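Local coordinates for LEOA (Escherichia coli, PDB 4AUR), which probably binds and hydrolyses GTP as a dynamin-like GTPase of enterotoxigenic Escherichia coli, at residues I314-R318 against I532-E536; I351-M355 against A470-A475; F354-L359 against L503-I507; G365-H371 against W457-L462; L370-I374 against E509-D513. All blocks are in the same frame, centred on the assembly; numbering follows the deposited sequence.

In the fold
All five contacts lie in the dynamin-like helical region, on the same side of the chain's centre. Contact 1 pairs helix 275-343 with helix 530-544 and encloses the other four along the chain. Its centre is about 28 Å from that of contact 5 and about 48 Å from that of contact 2. Contacts 2 and 3 start from helix 351-359, contacts 4 and 5 from the helix that follows it, 368-408, and contacts 3 and 5 share helix 489-518. The centres of neighbouring contacts among 2 to 5 lie about 9 to 11 Å apart, 3 and 4 being about 9 Å. Contact 1 thus ties the elongated bundle partway along, while contacts 2 to 5 knit together a compact region farther from the chain's centre.

Contact 1: residues I314-R318 against I532-E536; sequences IKQSR and IQQME
R318 and E536 join two antiparallel helices through a salt bridge in which a single nitrogen grips both carboxylate oxygens. R318 NH2 lies 2.8 Å from E536 OE2 and gives a hydrogen bond of 2.9 Å to E536 OE1, with an N-H...O angle of 152°. The acid sits at the edge of the guanidinium, in its plane, but the two flat groups are turned 55° apart, and NH2 comes to OE1 from above the carboxylate plane. The bond is therefore a fork on one nitrogen and not a flat, two-nitrogen pairing. E536 sends CG anti to its backbone N and runs on extended, whereas the R318 chain bends at chi2 and chi3; the two side chains cross at about a right angle.

The short axes run 170° apart in direction, 11.0 Å from each other, as expected of neighbouring antiparallel helices in the long helical bundle of a dynamin-like protein; here they belong to helix 275-343 and helix 530-544.

Apolar packing lies beside the charges. I314 and I532 slide past each other with their CG2 methyls 4.0 Å apart, and I314 CD1 reaches the backbone of E536, 3.8 Å from its CA. The same I532 CG2 covers one face of the guanidinium, 3.9 Å from R318 NH1. L392 of helix 368-408 touches I314 and S317, and F525 of helix 521-528 packs on R318 and I532. S317 OG turns back to bond D313 O within its own helix.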
# COMPACT_ATOMS: atom_id res chain seq x y z
N ILE A 314 -3.54 -16.51 25.47
CA ILE A 314 -3.95 -17.78 26.00
C ILE A 314 -2.93 -18.32 26.97
O ILE A 314 -3.27 -18.85 27.97
CB ILE A 314 -4.23 -18.74 24.84
CG1 ILE A 314 -5.50 -18.29 24.15
CG2 ILE A 314 -4.36 -20.18 25.31
CD1 ILE A 314 -5.74 -19.00 22.86
N LYS A 315 -1.66 -18.15 26.67
CA LYS A 315 -0.59 -18.59 27.53
C LYS A 315 -0.64 -17.87 28.85
O LYS A 315 -0.57 -18.50 29.92
CB LYS A 315 0.75 -18.31 26.86
CG LYS A 315 1.90 -19.13 27.39
CD LYS A 315 3.23 -18.47 27.08
CE LYS A 315 4.40 -19.30 27.58
NZ LYS A 315 5.72 -18.70 27.18
N GLN A 316 -0.78 -16.55 28.78
CA GLN A 316 -0.76 -15.72 29.97
C GLN A 316 -1.99 -16.00 30.80
O GLN A 316 -1.91 -16.16 32.00
CB GLN A 316 -0.70 -14.25 29.60
CG GLN A 316 0.56 -13.86 28.84
CD GLN A 316 1.81 -14.04 29.67
OE1 GLN A 316 1.84 -13.68 30.86
NE2 GLN A 316 2.87 -14.60 29.06
N SER A 317 -3.13 -16.04 30.14
CA SER A 317 -4.34 -16.53 30.72
C SER A 317 -4.11 -17.82 31.49
O SER A 317 -4.36 -17.90 32.70
CB SER A 317 -5.36 -16.77 29.61
OG SER A 317 -5.81 -15.52 29.13
N ARG A 318 -3.61 -18.84 30.81
CA ARG A 318 -3.44 -20.10 31.48
C ARG A 318 -2.53 -19.95 32.68
O ARG A 318 -2.80 -20.51 33.71
CB ARG A 318 -2.90 -21.16 30.54
CG ARG A 318 -3.86 -21.49 29.41
CD ARG A 318 -3.74 -22.92 28.96
NE ARG A 318 -3.65 -23.02 27.51
CZ ARG A 318 -4.53 -23.62 26.72
NH1 ARG A 318 -5.63 -24.17 27.20
NH2 ARG A 318 -4.30 -23.66 25.44
N ILE A 532 -11.29 -21.19 27.62
CA ILE A 532 -9.93 -20.93 27.16
C ILE A 532 -9.56 -21.97 26.11
O ILE A 532 -9.05 -21.61 25.07
CB ILE A 532 -8.89 -20.89 28.28
CG1 ILE A 532 -9.13 -19.68 29.18
CG2 ILE A 532 -7.49 -20.77 27.69
CD1 ILE A 532 -8.53 -19.80 30.56
N GLN A 533 -9.81 -23.26 26.37
CA GLN A 533 -9.49 -24.26 25.37
C GLN A 533 -10.37 -24.05 24.13
O GLN A 533 -9.91 -24.11 22.98
CB GLN A 533 -9.63 -25.67 25.94
CG GLN A 533 -9.51 -26.78 24.90
CD GLN A 533 -9.33 -28.15 25.53
OE1 GLN A 533 -10.19 -29.03 25.40
NE2 GLN A 533 -8.23 -28.33 26.24
N GLN A 534 -11.64 -23.76 24.38
CA GLN A 534 -12.58 -23.57 23.30
C GLN A 534 -12.15 -22.42 22.39
O GLN A 534 -12.14 -22.58 21.19
CB GLN A 534 -14.00 -23.40 23.86
CG GLN A 534 -14.57 -24.71 24.36
CD GLN A 534 -15.77 -24.56 25.28
OE1 GLN A 534 -16.29 -23.45 25.52
NE2 GLN A 534 -16.24 -25.71 25.82
N MSE A 535 -11.77 -21.28 22.96
CA MSE A 535 -11.25 -20.17 22.17
C MSE A 535 -9.96 -20.52 21.47
O MSE A 535 -9.67 -19.98 20.44
CB MSE A 535 -10.94 -18.98 23.05
CG MSE A 535 -12.21 -18.36 23.61
SE MSE A 535 -11.90 -16.76 24.74
CE MSE A 535 -12.62 -17.47 26.43
N GLU A 536 -9.15 -21.38 22.04
CA GLU A 536 -7.90 -21.74 21.41
C GLU A 536 -8.18 -22.49 20.10
O GLU A 536 -7.55 -22.24 19.07
CB GLU A 536 -7.06 -22.59 22.34
CG GLU A 536 -5.99 -23.39 21.63
CD GLU A 536 -5.02 -24.04 22.59
OE1 GLU A 536 -5.40 -25.08 23.19
OE2 GLU A 536 -3.89 -23.51 22.72

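Contact 2: residues I351-M355 against A470-A475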
# COMPACT_ATOMS: atom_id res chain seq x y z
N ILE A 351 -17.15 -30.36 72.31
CA ILE A 351 -17.51 -30.90 71.00
C ILE A 351 -18.65 -30.15 70.37
O ILE A 351 -18.57 -29.78 69.21
CB ILE A 351 -17.95 -32.38 71.12
CG1 ILE A 351 -16.80 -33.26 71.58
CG2 ILE A 351 -18.40 -32.92 69.79
CD1 ILE A 351 -15.65 -33.37 70.59
N ARG A 352 -19.72 -29.94 71.12
CA ARG A 352 -20.89 -29.28 70.60
C ARG A 352 -20.52 -27.87 70.23
O ARG A 352 -20.77 -27.44 69.12
CB ARG A 352 -22.03 -29.34 71.61
CG ARG A 352 -23.23 -28.45 71.33
CD ARG A 352 -23.86 -28.64 69.95
NE ARG A 352 -24.99 -27.72 69.84
CZ ARG A 352 -26.25 -27.98 70.22
NH1 ARG A 352 -26.59 -29.17 70.71
NH2 ARG A 352 -27.18 -27.05 70.08
N PRO A 353 -19.87 -27.13 71.14
CA PRO A 353 -19.48 -25.79 70.66
C PRO A 353 -18.76 -25.85 69.34
O PRO A 353 -18.95 -24.98 68.51
CB PRO A 353 -18.54 -25.29 71.75
CG PRO A 353 -18.92 -26.03 72.97
CD PRO A 353 -19.53 -27.34 72.55
N PHE A 354 -17.93 -26.87 69.14
CA PHE A 354 -17.13 -26.99 67.95
C PHE A 354 -17.98 -27.21 66.72
O PHE A 354 -17.82 -26.52 65.75
CB PHE A 354 -16.11 -28.10 68.07
CG PHE A 354 -15.35 -28.36 66.79
CD1 PHE A 354 -14.35 -27.51 66.38
CD2 PHE A 354 -15.64 -29.47 66.00
CE1 PHE A 354 -13.65 -27.74 65.22
CE2 PHE A 354 -14.95 -29.70 64.83
CZ PHE A 354 -13.95 -28.83 64.44
N MSE A 355 -18.89 -28.17 66.78
CA MSE A 355 -19.79 -28.46 65.67
C MSE A 355 -20.63 -27.25 65.32
O MSE A 355 -20.88 -26.97 64.14
CB MSE A 355 -20.71 -29.60 66.07
CG MSE A 355 -19.98 -30.90 66.33
SE MSE A 355 -21.13 -32.33 67.11
CE MSE A 355 -22.90 -31.74 66.48
N ALA A 470 -23.46 -34.65 71.45
CA ALA A 470 -23.67 -33.37 70.80
C ALA A 470 -24.85 -32.62 71.38
O ALA A 470 -24.81 -31.39 71.52
CB ALA A 470 -23.89 -33.59 69.31
N GLY A 471 -25.92 -33.34 71.69
CA GLY A 471 -27.11 -32.71 72.26
C GLY A 471 -28.16 -32.42 71.22
O GLY A 471 -27.89 -32.48 70.01
N PRO A 472 -29.38 -32.12 71.67
CA PRO A 472 -30.45 -31.84 70.74
C PRO A 472 -30.17 -30.54 69.99
O PRO A 472 -29.77 -29.55 70.60
CB PRO A 472 -31.67 -31.69 71.65
CG PRO A 472 -31.09 -31.23 72.96
CD PRO A 472 -29.82 -32.01 73.07
N VAL A 473 -30.39 -30.57 68.67
CA VAL A 473 -30.04 -29.46 67.78
C VAL A 473 -30.67 -28.17 68.24
O VAL A 473 -31.81 -28.16 68.69
CB VAL A 473 -30.51 -29.76 66.34
CG1 VAL A 473 -30.54 -28.50 65.47
CG2 VAL A 473 -29.63 -30.82 65.73
N GLY A 474 -29.91 -27.07 68.13
CA GLY A 474 -30.43 -25.72 68.34
C GLY A 474 -30.85 -25.36 69.75
O GLY A 474 -31.46 -24.30 69.96
N ALA A 475 -30.50 -26.21 70.71
CA ALA A 475 -30.76 -25.96 72.14
C ALA A 475 -29.49 -25.72 72.94
O ALA A 475 -28.42 -26.17 72.58
CB ALA A 475 -31.53 -27.12 72.76
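R352 reaches from helix 351-359 into a curved loop, where its NH1 donates to two backbone carbonyls. The bond to A470 O is 3.0 Å long and fairly straight, 163° at the hydrogen, with the oxygen lying in the guanidinium plane. The second, 3.2 Å from NH1 to P472 O, leaves the carbonyl less squarely: the nitrogen stands above the plane of that C=O group. On the other branch, R352 NH2 lies 2.9 Å from A475 O. The chain starts out toward the loop by pointing CG away from the backbone N (chi1 168°), and a bend at chi2 carries it past A470 O, where CG and CD run alongside the oxygen that NH1 bonds. NE makes a salt bridge with D356 one turn along the helix, a second partner that would partly offset the charge.

The apolar share falls to M355, a selenomethionine, whose CE lies 3.5 Å from A470 CB. Y361 touches both R352 and M355, and its hydroxyl is hydrogen-bonded to G471 O.

G471 adopts backbone angles open essentially to glycine; G474 has a positive phi. The P472-A475 segment forms a type II beta turn, G474 filling its third position, and R352 joins helix 351-359 to the backbone carbonyls of a loop that ends in this turn.

Contact 3: residues F354-L359 against L503-I507; sequences FMDDEL and LAKII
F354 sets CG trans to its own N (chi1 174°), which swings the ring toward L503 and I507, while L359 holds CG beside its backbone N (chi1 -73°) and extends both methyls to the same helix. The F354 ring meets I507 with its edge: CZ lies 3.9 Å from I507 CD1, which stays close to the ring plane. L503 slides past the ring in the opposite direction, its CD1 4.0 Å from F354 CD2.

L359 splits its branches. CD2 packs 3.7 Å from I507 CG1, the two side chains crossing at about a right angle, and CD1 rests 4.2 Å from L503 CD2. I506 adds a looser contact through its CG2, 4.3 Å from L359 CD2. L503 thus serves both F354 and L359, one methyl to each.

L343 and M340 of helix 275-343 pack on L503 and I507, and V366 touches L359 from the side of the following loop. A wider, pi-type turn spans 355-359. The two short axes run almost parallel, 11° apart and 12.9 Å from each other, and the buried aliphatic and aromatic packing between them is that of a helical-bundle core.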
# COMPACT_ATOMS: atom_id res chain seq x y z
N PHE A 354 -17.93 -26.87 69.14
CA PHE A 354 -17.13 -26.99 67.95
C PHE A 354 -17.98 -27.21 66.72
O PHE A 354 -17.82 -26.52 65.75
CB PHE A 354 -16.11 -28.10 68.07
CG PHE A 354 -15.35 -28.36 66.79
CD1 PHE A 354 -14.35 -27.51 66.38
CD2 PHE A 354 -15.64 -29.47 66.00
CE1 PHE A 354 -13.65 -27.74 65.22
CE2 PHE A 354 -14.95 -29.70 64.83
CZ PHE A 354 -13.95 -28.83 64.44
N MSE A 355 -18.89 -28.17 66.78
CA MSE A 355 -19.79 -28.46 65.67
C MSE A 355 -20.63 -27.25 65.32
O MSE A 355 -20.88 -26.97 64.14
CB MSE A 355 -20.71 -29.60 66.07
CG MSE A 355 -19.98 -30.90 66.33
SE MSE A 355 -21.13 -32.33 67.11
CE MSE A 355 -22.90 -31.74 66.48
N ASP A 356 -21.11 -26.53 66.33
CA ASP A 356 -21.99 -25.38 66.09
C ASP A 356 -21.28 -24.24 65.37
O ASP A 356 -21.86 -23.54 64.51
CB ASP A 356 -22.51 -24.80 67.41
CG ASP A 356 -23.89 -25.28 67.79
OD1 ASP A 356 -24.70 -25.67 66.93
OD2 ASP A 356 -24.17 -25.22 69.00
N ASP A 357 -20.04 -24.02 65.78
CA ASP A 357 -19.37 -22.78 65.49
C ASP A 357 -18.44 -22.93 64.32
O ASP A 357 -18.16 -21.94 63.66
CB ASP A 357 -18.63 -22.28 66.74
CG ASP A 357 -19.61 -21.80 67.85
OD1 ASP A 357 -20.73 -21.35 67.51
OD2 ASP A 357 -19.27 -21.87 69.05
N GLU A 358 -18.02 -24.15 64.02
CA GLU A 358 -17.10 -24.39 62.94
C GLU A 358 -17.61 -25.21 61.77
O GLU A 358 -17.18 -24.96 60.64
CB GLU A 358 -15.88 -25.03 63.52
CG GLU A 358 -15.13 -24.10 64.46
CD GLU A 358 -14.39 -23.01 63.72
OE1 GLU A 358 -14.72 -22.78 62.55
OE2 GLU A 358 -13.47 -22.39 64.28
N LEU A 359 -18.55 -26.12 62.02
CA LEU A 359 -19.08 -27.06 61.03
C LEU A 359 -20.53 -26.83 60.67
O LEU A 359 -20.91 -26.94 59.51
CB LEU A 359 -19.00 -28.46 61.63
CG LEU A 359 -17.61 -29.09 61.72
CD1 LEU A 359 -17.53 -30.21 62.74
CD2 LEU A 359 -17.25 -29.64 60.36
N LEU A 503 -15.55 -36.77 63.17
CA LEU A 503 -15.60 -35.41 62.70
C LEU A 503 -14.54 -35.15 61.67
O LEU A 503 -14.79 -34.46 60.71
CB LEU A 503 -15.46 -34.42 63.86
CG LEU A 503 -16.65 -34.43 64.84
CD1 LEU A 503 -16.38 -33.45 65.97
CD2 LEU A 503 -17.96 -34.11 64.13
N ALA A 504 -13.36 -35.71 61.86
CA ALA A 504 -12.32 -35.66 60.84
C ALA A 504 -12.82 -36.13 59.48
O ALA A 504 -12.59 -35.49 58.49
CB ALA A 504 -11.14 -36.49 61.27
N LYS A 505 -13.51 -37.26 59.44
CA LYS A 505 -13.94 -37.81 58.16
C LYS A 505 -14.86 -36.78 57.54
O LYS A 505 -14.78 -36.50 56.36
CB LYS A 505 -14.66 -39.17 58.35
CG LYS A 505 -14.18 -40.30 57.43
CD LYS A 505 -12.94 -41.02 58.00
CE LYS A 505 -12.06 -41.71 56.95
NZ LYS A 505 -12.55 -43.05 56.49
N ILE A 506 -15.72 -36.20 58.36
CA ILE A 506 -16.61 -35.13 57.91
C ILE A 506 -15.85 -33.88 57.42
O ILE A 506 -16.20 -33.29 56.41
CB ILE A 506 -17.60 -34.74 59.02
CG1 ILE A 506 -18.60 -35.90 59.22
CG2 ILE A 506 -18.31 -33.44 58.68
CD1 ILE A 506 -19.55 -35.77 60.40
N ILE A 507 -14.83 -33.48 58.16
CA ILE A 507 -14.06 -32.30 57.84
C ILE A 507 -13.28 -32.47 56.55
O ILE A 507 -13.26 -31.60 55.70
CB ILE A 507 -13.12 -31.97 59.01
CG1 ILE A 507 -13.92 -31.26 60.10
CG2 ILE A 507 -11.98 -31.07 58.56
CD1 ILE A 507 -13.17 -31.06 61.39

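Contact 4: residues G365-H371 against W457-L462; sequences GVGFKLH and WEATKL
W457 lays its indole flat on H371, a face-to-face stack in which the imidazole covers the five-membered ring with centroids 3.7 Å apart and planes at 20°. Next to it, V366 and T460 form a single antiparallel beta bridge, a hydrogen-bonded pair in an otherwise helical region, which ties the loop 457-462 to the residues leading into helix 368-408. V366 N to T460 O is 2.9 Å and nearly straight at 174°; T460 N returns the bond to V366 O at 3.1 Å.

A chi1 of 161° turns CG of H371 to the far side of CB from N, which lays the imidazole over the indole, with CB also over the five-membered ring. F368 completes an aromatic cluster: its ring edge receives W457 CZ3, 3.7 Å from F368 CD1, and the planes are oblique to one another. The opposite face of the indole carries A459 N.

G367 holds the N-cap position of helix 368-408, and the six-membered ring of W457 lies against its backbone. G365 passes very close to the loop 457-462: G365 CA lies 3.5 Å from T460 O, a CA-H...O contact. Beyond the bridge, V366 CG2 touches L462 CG at 3.7 Å.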
# COMPACT_ATOMS: atom_id res chain seq x y z
N GLY A 365 -28.30 -32.49 59.68
CA GLY A 365 -27.02 -33.03 60.11
C GLY A 365 -25.92 -31.98 60.18
O GLY A 365 -26.18 -30.78 60.32
N VAL A 366 -24.68 -32.46 60.04
CA VAL A 366 -23.50 -31.62 60.22
C VAL A 366 -22.89 -31.29 58.88
O VAL A 366 -22.95 -32.10 57.97
CB VAL A 366 -22.42 -32.33 61.05
CG1 VAL A 366 -21.51 -31.31 61.69
CG2 VAL A 366 -23.05 -33.16 62.14
N GLY A 367 -22.33 -30.08 58.78
CA GLY A 367 -21.51 -29.68 57.65
C GLY A 367 -21.89 -28.38 56.93
O GLY A 367 -21.13 -27.90 56.11
N PHE A 368 -23.06 -27.83 57.20
CA PHE A 368 -23.55 -26.71 56.40
C PHE A 368 -22.66 -25.50 56.51
O PHE A 368 -22.49 -24.81 55.53
CB PHE A 368 -24.98 -26.33 56.83
CG PHE A 368 -25.63 -25.33 55.94
CD1 PHE A 368 -25.96 -25.65 54.64
CD2 PHE A 368 -25.91 -24.06 56.39
CE1 PHE A 368 -26.56 -24.75 53.80
CE2 PHE A 368 -26.50 -23.13 55.55
CZ PHE A 368 -26.83 -23.48 54.25
N LYS A 369 -22.10 -25.22 57.69
CA LYS A 369 -21.34 -23.99 57.90
C LYS A 369 -19.99 -24.08 57.22
O LYS A 369 -19.46 -23.08 56.74
CB LYS A 369 -21.14 -23.70 59.38
CG LYS A 369 -20.72 -22.28 59.67
CD LYS A 369 -20.70 -21.99 61.17
CE LYS A 369 -20.59 -20.49 61.45
NZ LYS A 369 -20.82 -20.20 62.91
N LEU A 370 -19.42 -25.27 57.20
CA LEU A 370 -18.17 -25.52 56.54
C LEU A 370 -18.40 -25.44 55.05
O LEU A 370 -17.63 -24.82 54.33
CB LEU A 370 -17.71 -26.91 56.87
CG LEU A 370 -16.36 -27.25 56.29
CD1 LEU A 370 -15.34 -26.25 56.79
CD2 LEU A 370 -15.97 -28.65 56.71
N HIS A 371 -19.45 -26.08 54.59
CA HIS A 371 -19.77 -26.10 53.19
C HIS A 371 -19.84 -24.68 52.61
O HIS A 371 -19.18 -24.34 51.63
CB HIS A 371 -21.08 -26.85 53.01
CG HIS A 371 -21.76 -26.58 51.72
ND1 HIS A 371 -21.33 -27.14 50.53
CD2 HIS A 371 -22.84 -25.83 51.42
CE1 HIS A 371 -22.13 -26.74 49.56
NE2 HIS A 371 -23.05 -25.93 50.07
N TRP A 457 -26.45 -30.05 47.75
CA TRP A 457 -25.66 -30.50 48.86
C TRP A 457 -26.56 -31.12 49.93
O TRP A 457 -27.58 -30.55 50.32
CB TRP A 457 -24.89 -29.31 49.41
CG TRP A 457 -23.96 -29.67 50.48
CD1 TRP A 457 -22.68 -30.14 50.35
CD2 TRP A 457 -24.22 -29.59 51.89
NE1 TRP A 457 -22.13 -30.35 51.59
CE2 TRP A 457 -23.06 -30.03 52.55
CE3 TRP A 457 -25.33 -29.20 52.64
CZ2 TRP A 457 -22.97 -30.10 53.94
CZ3 TRP A 457 -25.25 -29.27 54.02
CH2 TRP A 457 -24.07 -29.71 54.66
N GLU A 458 -26.19 -32.32 50.36
CA GLU A 458 -26.85 -32.97 51.48
C GLU A 458 -25.87 -32.88 52.64
O GLU A 458 -24.68 -33.05 52.43
CB GLU A 458 -27.17 -34.43 51.15
CG GLU A 458 -27.98 -34.65 49.86
CD GLU A 458 -29.50 -34.63 50.04
OE1 GLU A 458 -30.00 -34.70 51.20
OE2 GLU A 458 -30.22 -34.55 49.01
N ALA A 459 -26.37 -32.59 53.83
CA ALA A 459 -25.58 -32.73 55.06
C ALA A 459 -25.36 -34.18 55.49
O ALA A 459 -26.08 -35.08 55.08
CB ALA A 459 -26.26 -31.98 56.19
N THR A 460 -24.39 -34.38 56.37
CA THR A 460 -24.06 -35.69 56.89
C THR A 460 -24.72 -35.94 58.24
O THR A 460 -24.45 -35.22 59.20
CB THR A 460 -22.54 -35.82 57.05
OG1 THR A 460 -21.93 -35.59 55.77
CG2 THR A 460 -22.14 -37.19 57.60
N LYS A 461 -25.58 -36.96 58.31
CA LYS A 461 -26.25 -37.34 59.56
C LYS A 461 -25.22 -37.90 60.50
O LYS A 461 -24.31 -38.61 60.07
CB LYS A 461 -27.31 -38.40 59.32
CG LYS A 461 -28.65 -37.83 58.89
CD LYS A 461 -29.50 -38.87 58.17
CE LYS A 461 -30.60 -38.22 57.34
NZ LYS A 461 -31.05 -39.09 56.22
N LEU A 462 -25.35 -37.60 61.79
CA LEU A 462 -24.44 -38.11 62.79
C LEU A 462 -24.91 -39.48 63.24
O LEU A 462 -26.11 -39.74 63.31
CB LEU A 462 -24.35 -37.19 64.00
CG LEU A 462 -23.11 -36.31 64.11
CD1 LEU A 462 -23.06 -35.69 65.49
CD2 LEU A 462 -21.83 -37.09 63.83

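Contact 5: residues L370-I374 against E509-D513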
# COMPACT_ATOMS: atom_id res chain seq x y z
N LEU A 370 -19.42 -25.27 57.20
CA LEU A 370 -18.17 -25.52 56.54
C LEU A 370 -18.40 -25.44 55.05
O LEU A 370 -17.63 -24.82 54.33
CB LEU A 370 -17.71 -26.91 56.87
CG LEU A 370 -16.36 -27.25 56.29
CD1 LEU A 370 -15.34 -26.25 56.79
CD2 LEU A 370 -15.97 -28.65 56.71
N HIS A 371 -19.45 -26.08 54.59
CA HIS A 371 -19.77 -26.10 53.19
C HIS A 371 -19.84 -24.68 52.61
O HIS A 371 -19.18 -24.34 51.63
CB HIS A 371 -21.08 -26.85 53.01
CG HIS A 371 -21.76 -26.58 51.72
ND1 HIS A 371 -21.33 -27.14 50.53
CD2 HIS A 371 -22.84 -25.83 51.42
CE1 HIS A 371 -22.13 -26.74 49.56
NE2 HIS A 371 -23.05 -25.93 50.07
N LEU A 372 -20.61 -23.82 53.25
CA LEU A 372 -20.72 -22.46 52.79
C LEU A 372 -19.40 -21.77 52.76
O LEU A 372 -19.23 -20.88 51.96
CB LEU A 372 -21.60 -21.63 53.71
CG LEU A 372 -23.05 -22.01 53.77
CD1 LEU A 372 -23.75 -20.93 54.56
CD2 LEU A 372 -23.62 -22.17 52.38
N ARG A 373 -18.48 -22.10 53.66
CA ARG A 373 -17.23 -21.37 53.63
C ARG A 373 -16.26 -21.91 52.59
O ARG A 373 -15.62 -21.15 51.90
CB ARG A 373 -16.61 -21.12 55.01
CG ARG A 373 -16.20 -22.31 55.81
CD ARG A 373 -15.80 -21.87 57.22
NE ARG A 373 -14.64 -20.98 57.18
CZ ARG A 373 -13.49 -21.18 57.81
NH1 ARG A 373 -13.28 -22.24 58.59
NH2 ARG A 373 -12.53 -20.27 57.67
N ILE A 374 -16.21 -23.21 52.41
CA ILE A 374 -15.54 -23.76 51.25
C ILE A 374 -16.15 -23.20 49.96
O ILE A 374 -15.44 -22.82 49.03
CB ILE A 374 -15.66 -25.29 51.24
CG1 ILE A 374 -14.85 -25.87 52.40
CG2 ILE A 374 -15.24 -25.87 49.89
CD1 ILE A 374 -14.89 -27.39 52.47
N GLU A 509 -13.67 -34.75 54.05
CA GLU A 509 -14.34 -35.15 52.82
C GLU A 509 -14.43 -34.02 51.80
O GLU A 509 -13.94 -34.16 50.68
CB GLU A 509 -15.72 -35.76 53.11
CG GLU A 509 -16.65 -35.92 51.91
CD GLU A 509 -17.88 -36.78 52.21
OE1 GLU A 509 -18.41 -36.73 53.37
OE2 GLU A 509 -18.32 -37.52 51.29
N PRO A 510 -15.06 -32.89 52.16
CA PRO A 510 -15.29 -31.88 51.15
C PRO A 510 -14.03 -31.30 50.48
O PRO A 510 -14.09 -30.85 49.32
CB PRO A 510 -16.05 -30.79 51.90
CG PRO A 510 -15.95 -31.14 53.34
CD PRO A 510 -15.81 -32.61 53.38
N PHE A 511 -12.91 -31.32 51.19
CA PHE A 511 -11.67 -30.86 50.61
C PHE A 511 -11.12 -31.92 49.66
O PHE A 511 -10.75 -31.61 48.54
CB PHE A 511 -10.64 -30.55 51.69
CG PHE A 511 -11.05 -29.46 52.65
CD1 PHE A 511 -10.84 -28.14 52.36
CD2 PHE A 511 -11.61 -29.78 53.87
CE1 PHE A 511 -11.20 -27.15 53.25
CE2 PHE A 511 -11.95 -28.80 54.77
CZ PHE A 511 -11.76 -27.48 54.46
N GLU A 512 -11.08 -33.17 50.09
CA GLU A 512 -10.50 -34.23 49.27
C GLU A 512 -10.97 -34.11 47.83
O GLU A 512 -10.18 -34.17 46.89
CB GLU A 512 -10.83 -35.62 49.82
CG GLU A 512 -9.79 -36.19 50.78
CD GLU A 512 -10.38 -37.15 51.82
OE1 GLU A 512 -11.48 -37.69 51.58
OE2 GLU A 512 -9.74 -37.36 52.89
N ASP A 513 -12.27 -33.91 47.66
CA ASP A 513 -12.88 -33.91 46.35
C ASP A 513 -12.25 -32.82 45.50
O ASP A 513 -11.68 -33.08 44.43
CB ASP A 513 -14.39 -33.72 46.49
CG ASP A 513 -15.04 -34.76 47.42
OD1 ASP A 513 -14.34 -35.68 47.90
OD2 ASP A 513 -16.27 -34.65 47.66
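I374 fits its tip into the corner formed by P510 and the F511 ring, joining helix 368-408 to helix 489-518 in the core of the helical bundle. The short axes are 11.1 Å apart and cross at -28°, with their directions roughly parallel.

The side chain leaves the helix with CB turned toward its partner. At chi1 -68°, CG1 stands beside the backbone N, anti to the carbonyl carbon, and heads for the aromatic ring, passing 4.0 Å from F511 CZ. An extended chi2 then carries CD1 straight on. That methyl is the hub of the contact: it sits over one face of the F511 ring, 3.8 Å from the centroid and 15° from the ring normal, a CH-pi arrangement in which the methyl is displaced somewhat toward the rim. On a second flank, CD1 also meets the proline, 3.6 Å from P510 CB. The side chain crosses the proline at about a right angle and the phenylalanine obliquely, and the methyl touches a flat ring on one flank and a pyrrolidine on another.

L370, one turn earlier, reinforces the same pair more loosely. Its CD2 lies 4.2 Å from P510 CG, and CD1 approaches the F511 ring obliquely.

The F511 ring reaches across to I374; E336 of helix 275-343 touches F511. L339 of the same long helix packs on L370. Helix 489-518 is kinked here: P510, having no N-H, and F511 make no backbone bond to the preceding turn. L370 CD1 lies 4.4 Å from F511 CZ.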